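Long-range contact in cytokinesis protein 2 (Saccharomyces cerevisiae, PDB 4WPE), which binds phospholipids, probably through the F-BAR domain that makes up most of this chain, and mediates the cytoskeletal rearrangements required for cytokinesis: residues Q106-F114 against A225-Q236. Residues are numbered along the deposited sequence; the frame is centred on the assembly and turned at random.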
ATOM      1  N   GLN A 106     -18.196   6.479   0.025  1.00 73.27           N
ATOM      2  CA  GLN A 106     -19.118   5.979  -0.989  1.00 77.68           C
ATOM      3  C   GLN A 106     -19.501   4.515  -0.798  1.00 86.10           C
ATOM      4  O   GLN A 106     -20.607   4.112  -1.159  1.00 79.95           O
ATOM      5  CB  GLN A 106     -18.538   6.172  -2.386  1.00 71.15           C
ATOM      6  CG  GLN A 106     -18.070   7.579  -2.670  1.00 83.07           C
ATOM      7  CD  GLN A 106     -17.432   7.694  -4.032  1.00 93.76           C
ATOM      8  OE1 GLN A 106     -17.669   6.864  -4.910  1.00100.73           O
ATOM      9  NE2 GLN A 106     -16.608   8.716  -4.216  1.00 94.82           N
ATOM     10  N   ILE A 107     -18.602   3.710  -0.241  1.00 86.04           N
ATOM     11  CA  ILE A 107     -18.917   2.296  -0.093  1.00 85.52           C
ATOM     12  C   ILE A 107     -19.009   1.850   1.370  1.00 81.64           C
ATOM     13  O   ILE A 107     -19.850   1.023   1.695  1.00 86.06           O
ATOM     14  CB  ILE A 107     -17.904   1.409  -0.869  1.00 71.34           C
ATOM     15  CG1 ILE A 107     -16.481   1.636  -0.393  1.00 80.48           C
ATOM     16  CG2 ILE A 107     -17.969   1.696  -2.356  1.00 72.53           C
ATOM     17  CD1 ILE A 107     -16.011   0.627   0.603  1.00 96.67           C
ATOM     18  N   TYR A 108     -18.178   2.392   2.256  1.00 71.67           N
ATOM     19  CA  TYR A 108     -18.286   2.029   3.671  1.00 62.33           C
ATOM     20  C   TYR A 108     -19.506   2.668   4.313  1.00 66.53           C
ATOM     21  O   TYR A 108     -20.321   1.989   4.942  1.00 64.24           O
ATOM     22  CB  TYR A 108     -17.035   2.434   4.454  1.00 55.56           C
ATOM     23  CG  TYR A 108     -17.280   2.553   5.946  1.00 59.50           C
ATOM     24  CD1 TYR A 108     -17.416   1.424   6.741  1.00 61.11           C
ATOM     25  CD2 TYR A 108     -17.381   3.797   6.557  1.00 65.86           C
ATOM     26  CE1 TYR A 108     -17.646   1.530   8.103  1.00 62.63           C
ATOM     27  CE2 TYR A 108     -17.609   3.913   7.914  1.00 65.87           C
ATOM     28  CZ  TYR A 108     -17.741   2.779   8.683  1.00 65.44           C
ATOM     29  OH  TYR A 108     -17.967   2.897  10.035  1.00 67.14           O
ATOM     30  N   THR A 109     -19.615   3.983   4.162  1.00 69.18           N
ATOM     31  CA  THR A 109     -20.705   4.743   4.755  1.00 67.14           C
ATOM     32  C   THR A 109     -22.056   4.304   4.198  1.00 66.16           C
ATOM     33  O   THR A 109     -23.008   4.101   4.953  1.00 68.69           O
ATOM     34  CB  THR A 109     -20.513   6.255   4.527  1.00 66.18           C
ATOM     35  OG1 THR A 109     -19.440   6.727   5.351  1.00 68.75           O
ATOM     36  CG2 THR A 109     -21.781   7.026   4.865  1.00 65.72           C
ATOM     37  N   ASP A 110     -22.132   4.139   2.882  1.00 63.74           N
ATOM     38  CA  ASP A 110     -23.384   3.771   2.233  1.00 60.12           C
ATOM     39  C   ASP A 110     -23.784   2.327   2.530  1.00 73.36           C
ATOM     40  O   ASP A 110     -24.966   1.982   2.469  1.00 82.17           O
ATOM     41  CB  ASP A 110     -23.291   3.991   0.721  1.00 60.06           C
ATOM     42  CG  ASP A 110     -23.366   5.462   0.342  1.00 73.56           C
ATOM     43  OD1 ASP A 110     -22.707   5.866  -0.642  1.00 76.19           O
ATOM     44  OD2 ASP A 110     -24.088   6.216   1.027  1.00 81.51           O
ATOM     45  N   THR A 111     -22.805   1.488   2.855  1.00 69.32           N
ATOM     46  CA  THR A 111     -23.090   0.096   3.199  1.00 63.50           C
ATOM     47  C   THR A 111     -23.552  -0.021   4.649  1.00 63.61           C
ATOM     48  O   THR A 111     -24.495  -0.754   4.954  1.00 64.43           O
ATOM     49  CB  THR A 111     -21.865  -0.809   2.982  1.00 58.41           C
ATOM     50  OG1 THR A 111     -21.507  -0.800   1.593  1.00 56.54           O
ATOM     51  CG2 THR A 111     -22.165  -2.235   3.406  1.00 59.83           C
ATOM     52  N   LYS A 112     -22.885   0.705   5.541  1.00 60.80           N
ATOM     53  CA  LYS A 112     -23.280   0.727   6.944  1.00 59.29           C
ATOM     54  C   LYS A 112     -24.686   1.305   7.092  1.00 72.01           C
ATOM     55  O   LYS A 112     -25.519   0.756   7.815  1.00 81.13           O
ATOM     56  CB  LYS A 112     -22.284   1.538   7.776  1.00 64.38           C
ATOM     57  CG  LYS A 112     -22.889   2.155   9.025  1.00 71.11           C
ATOM     58  CD  LYS A 112     -21.843   2.472  10.081  1.00 77.72           C
ATOM     59  CE  LYS A 112     -22.438   3.344  11.179  1.00 86.74           C
ATOM     60  NZ  LYS A 112     -21.615   3.338  12.420  1.00 89.04           N
ATOM     61  N   ALA A 113     -24.944   2.407   6.393  1.00 65.81           N
ATOM     62  CA  ALA A 113     -26.243   3.067   6.443  1.00 61.06           C
ATOM     63  C   ALA A 113     -27.347   2.166   5.908  1.00 72.39           C
ATOM     64  O   ALA A 113     -28.437   2.096   6.478  1.00 76.68           O
ATOM     65  CB  ALA A 113     -26.207   4.368   5.665  1.00 48.84           C
ATOM     66  N   PHE A 114     -27.059   1.477   4.808  1.00 68.84           N
ATOM     67  CA  PHE A 114     -28.033   0.587   4.192  1.00 64.46           C
ATOM     68  C   PHE A 114     -28.317  -0.613   5.088  1.00 68.02           C
ATOM     69  O   PHE A 114     -29.452  -1.077   5.174  1.00 67.34           O
ATOM     70  CB  PHE A 114     -27.539   0.123   2.824  1.00 61.44           C
ATOM     71  CG  PHE A 114     -28.499  -0.779   2.110  1.00 61.39           C
ATOM     72  CD1 PHE A 114     -29.662  -0.275   1.554  1.00 68.84           C
ATOM     73  CD2 PHE A 114     -28.234  -2.134   1.992  1.00 66.12           C
ATOM     74  CE1 PHE A 114     -30.552  -1.108   0.893  1.00 73.09           C
ATOM     75  CE2 PHE A 114     -29.116  -2.972   1.334  1.00 71.52           C
ATOM     76  CZ  PHE A 114     -30.276  -2.458   0.783  1.00 74.24           C
ATOM     77  N   ALA A 225     -32.591  -7.290  -2.277  1.00 64.02           N
ATOM     78  CA  ALA A 225     -32.016  -5.954  -2.181  1.00 58.85           C
ATOM     79  C   ALA A 225     -30.707  -5.987  -1.404  1.00 63.41           C
ATOM     80  O   ALA A 225     -29.851  -5.128  -1.586  1.00 64.78           O
ATOM     81  CB  ALA A 225     -32.997  -4.995  -1.525  1.00 52.57           C
ATOM     82  N   ARG A 226     -30.557  -6.984  -0.536  1.00 64.65           N
ATOM     83  CA  ARG A 226     -29.332  -7.142   0.239  1.00 61.35           C
ATOM     84  C   ARG A 226     -28.204  -7.727  -0.613  1.00 65.56           C
ATOM     85  O   ARG A 226     -27.087  -7.206  -0.621  1.00 66.18           O
ATOM     86  CB  ARG A 226     -29.581  -8.027   1.456  1.00 54.95           C
ATOM     87  CG  ARG A 226     -28.335  -8.300   2.280  1.00 53.57           C
ATOM     88  CD  ARG A 226     -28.583  -9.390   3.312  1.00 58.28           C
ATOM     89  NE  ARG A 226     -27.331  -9.971   3.777  1.00 63.60           N
ATOM     90  CZ  ARG A 226     -26.790 -11.077   3.279  1.00 68.62           C
ATOM     91  NH1 ARG A 226     -27.403 -11.737   2.304  1.00 59.07           N
ATOM     92  NH2 ARG A 226     -25.640 -11.530   3.760  1.00 74.89           N
ATOM     93  N   ILE A 227     -28.503  -8.809  -1.325  1.00 57.86           N
ATOM     94  CA  ILE A 227     -27.527  -9.433  -2.213  1.00 50.84           C
ATOM     95  C   ILE A 227     -27.048  -8.457  -3.285  1.00 55.54           C
ATOM     96  O   ILE A 227     -25.850  -8.255  -3.456  1.00 66.31           O
ATOM     97  CB  ILE A 227     -28.100 -10.682  -2.909  1.00 51.48           C
ATOM     98  CG1 ILE A 227     -28.584 -11.708  -1.880  1.00 62.22           C
ATOM     99  CG2 ILE A 227     -27.056 -11.304  -3.823  1.00 46.87           C
ATOM    100  CD1 ILE A 227     -27.496 -12.215  -0.967  1.00 67.38           C
ATOM    101  N   SER A 228     -27.994  -7.852  -3.996  1.00 62.13           N
ATOM    102  CA  SER A 228     -27.682  -6.970  -5.116  1.00 62.71           C
ATOM    103  C   SER A 228     -26.869  -5.750  -4.693  1.00 68.28           C
ATOM    104  O   SER A 228     -25.941  -5.341  -5.395  1.00 68.06           O
ATOM    105  CB  SER A 228     -28.971  -6.519  -5.805  1.00 60.29           C
ATOM    106  OG  SER A 228     -29.607  -7.607  -6.453  1.00 56.53           O
ATOM    107  N   PHE A 229     -27.224  -5.170  -3.551  1.00 65.40           N
ATOM    108  CA  PHE A 229     -26.519  -4.000  -3.036  1.00 57.59           C
ATOM    109  C   PHE A 229     -25.063  -4.344  -2.725  1.00 60.40           C
ATOM    110  O   PHE A 229     -24.151  -3.620  -3.123  1.00 64.41           O
ATOM    111  CB  PHE A 229     -27.223  -3.454  -1.790  1.00 50.64           C
ATOM    112  CG  PHE A 229     -26.605  -2.200  -1.236  1.00 60.49           C
ATOM    113  CD1 PHE A 229     -27.035  -0.954  -1.662  1.00 60.36           C
ATOM    114  CD2 PHE A 229     -25.602  -2.267  -0.281  1.00 64.83           C
ATOM    115  CE1 PHE A 229     -26.469   0.202  -1.149  1.00 57.80           C
ATOM    116  CE2 PHE A 229     -25.032  -1.117   0.233  1.00 66.58           C
ATOM    117  CZ  PHE A 229     -25.467   0.119  -0.202  1.00 60.87           C
ATOM    118  N   LEU A 230     -24.850  -5.451  -2.017  1.00 63.06           N
ATOM    119  CA  LEU A 230     -23.499  -5.914  -1.702  1.00 58.85           C
ATOM    120  C   LEU A 230     -22.761  -6.312  -2.971  1.00 55.41           C
ATOM    121  O   LEU A 230     -21.555  -6.115  -3.087  1.00 67.51           O
ATOM    122  CB  LEU A 230     -23.536  -7.096  -0.732  1.00 63.99           C
ATOM    123  CG  LEU A 230     -24.041  -6.837   0.689  1.00 71.93           C
ATOM    124  CD1 LEU A 230     -23.945  -8.102   1.527  1.00 74.50           C
ATOM    125  CD2 LEU A 230     -23.262  -5.706   1.339  1.00 72.11           C
ATOM    126  N   GLN A 231     -23.498  -6.867  -3.925  1.00 52.97           N
ATOM    127  CA  GLN A 231     -22.918  -7.270  -5.200  1.00 60.18           C
ATOM    128  C   GLN A 231     -22.376  -6.061  -5.963  1.00 69.32           C
ATOM    129  O   GLN A 231     -21.272  -6.109  -6.499  1.00 71.52           O
ATOM    130  CB  GLN A 231     -23.958  -8.015  -6.039  1.00 58.59           C
ATOM    131  CG  GLN A 231     -23.387  -8.795  -7.208  1.00 64.96           C
ATOM    132  CD  GLN A 231     -24.425  -9.686  -7.863  1.00 71.41           C
ATOM    133  OE1 GLN A 231     -25.543  -9.819  -7.368  1.00 79.20           O
ATOM    134  NE2 GLN A 231     -24.059 -10.302  -8.981  1.00 74.21           N
ATOM    135  N   SER A 232     -23.145  -4.975  -5.998  1.00 71.23           N
ATOM    136  CA  SER A 232     -22.724  -3.768  -6.708  1.00 70.41           C
ATOM    137  C   SER A 232     -21.620  -3.035  -5.956  1.00 65.30           C
ATOM    138  O   SER A 232     -20.712  -2.471  -6.567  1.00 69.51           O
ATOM    139  CB  SER A 232     -23.907  -2.822  -6.929  1.00 71.37           C
ATOM    140  OG  SER A 232     -24.269  -2.168  -5.724  1.00 62.99           O
ATOM    141  N   LYS A 233     -21.705  -3.043  -4.629  1.00 55.48           N
ATOM    142  CA  LYS A 233     -20.714  -2.370  -3.797  1.00 58.96           C
ATOM    143  C   LYS A 233     -19.346  -3.043  -3.893  1.00 66.63           C
ATOM    144  O   LYS A 233     -18.317  -2.399  -3.702  1.00 70.02           O
ATOM    145  CB  LYS A 233     -21.175  -2.327  -2.340  1.00 52.34           C
ATOM    146  CG  LYS A 233     -22.165  -1.220  -2.046  1.00 61.44           C
ATOM    147  CD  LYS A 233     -21.813   0.044  -2.810  1.00 74.52           C
ATOM    148  CE  LYS A 233     -22.841   1.132  -2.573  1.00 77.38           C
ATOM    149  NZ  LYS A 233     -22.561   2.343  -3.392  1.00 80.07           N
ATOM    150  N   LEU A 234     -19.336  -4.336  -4.194  1.00 62.72           N
ATOM    151  CA  LEU A 234     -18.082  -5.069  -4.298  1.00 60.89           C
ATOM    152  C   LEU A 234     -17.401  -4.856  -5.649  1.00 67.81           C
ATOM    153  O   LEU A 234     -16.184  -5.021  -5.761  1.00 70.89           O
ATOM    154  CB  LEU A 234     -18.311  -6.561  -4.049  1.00 59.09           C
ATOM    155  CG  LEU A 234     -18.428  -6.938  -2.568  1.00 60.42           C
ATOM    156  CD1 LEU A 234     -18.703  -8.426  -2.391  1.00 56.76           C
ATOM    157  CD2 LEU A 234     -17.167  -6.533  -1.819  1.00 64.22           C
ATOM    158  N   GLN A 235     -18.166  -4.493  -6.675  1.00 70.28           N
ATOM    159  CA  GLN A 235     -17.541  -4.152  -7.951  1.00 80.86           C
ATOM    160  C   GLN A 235     -16.977  -2.744  -7.827  1.00 77.82           C
ATOM    161  O   GLN A 235     -15.834  -2.494  -8.200  1.00 74.92           O
ATOM    162  CB  GLN A 235     -18.530  -4.253  -9.120  1.00 84.60           C
ATOM    163  CG  GLN A 235     -18.000  -4.977 -10.385  1.00125.14           C
ATOM    164  CD  GLN A 235     -16.841  -4.281 -11.113  1.00124.68           C
ATOM    165  OE1 GLN A 235     -16.216  -3.363 -10.599  1.00121.47           O
ATOM    166  NE2 GLN A 235     -16.559  -4.736 -12.331  1.00125.95           N
ATOM    167  N   GLN A 236     -17.775  -1.834  -7.276  1.00 71.91           N
ATOM    168  CA  GLN A 236     -17.314  -0.473  -7.009  1.00 69.68           C
ATOM    169  C   GLN A 236     -16.005  -0.499  -6.230  1.00 72.15           C
ATOM    170  O   GLN A 236     -15.128   0.341  -6.428  1.00 67.99           O
ATOM    171  CB  GLN A 236     -18.368   0.316  -6.239  1.00 58.39           C
ATOM    172  CG  GLN A 236     -19.573   0.683  -7.069  1.00 67.19           C
ATOM    173  CD  GLN A 236     -20.690   1.252  -6.226  1.00 69.76           C
ATOM    174  OE1 GLN A 236     -20.449   2.010  -5.285  1.00 74.77           O
ATOM    175  NE2 GLN A 236     -21.921   0.890  -6.557  1.00 65.68           N
TER
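Phe229 of helix 170-259 and Phe114 of helix 76-162 stack face to face, ring centroids 4.0 Å apart and planes 18° from parallel. These long helices of the F-BAR domain run antiparallel here, at 168°. Phe229 CG lies anti to the backbone N (chi1 -177°), which sends the ring across to helix 76-162. Phe229 CB meets Phe114 CE2 at 3.7 Å. CG lies against the Phe114 ring, and Phe229 CD2 is 3.5 Å from Phe114 CD2. CD1 lies over Phe114 CD2 and CG, and CE1 over Phe114 CG. CE2 has Thr111 CA at the ring edge. Phe229 CZ ends 3.3 Å from Asp110 O, and Phe114 CB makes a CH-pi contact over the Phe229 face. With an alanine in place of Phe229, one Phe114 face would probably lose its stacking partner and a gap would open beside Thr111. Lys233 bends at chi2 and lays its CG beside Thr111 OG1. Lys233 NZ bonds Gln236 OE1 at 2.9 Å and, weakly, Gln106 O. Ile107 also packs on Phe44 and Thr111 on Ile41, both of helix 37-71. Asp110 OD1, 4.5 Å from Lys233 NZ, is too far for a salt bridge. The chemistry implies an aromatic, mainly apolar join, with charge attraction probably secondary.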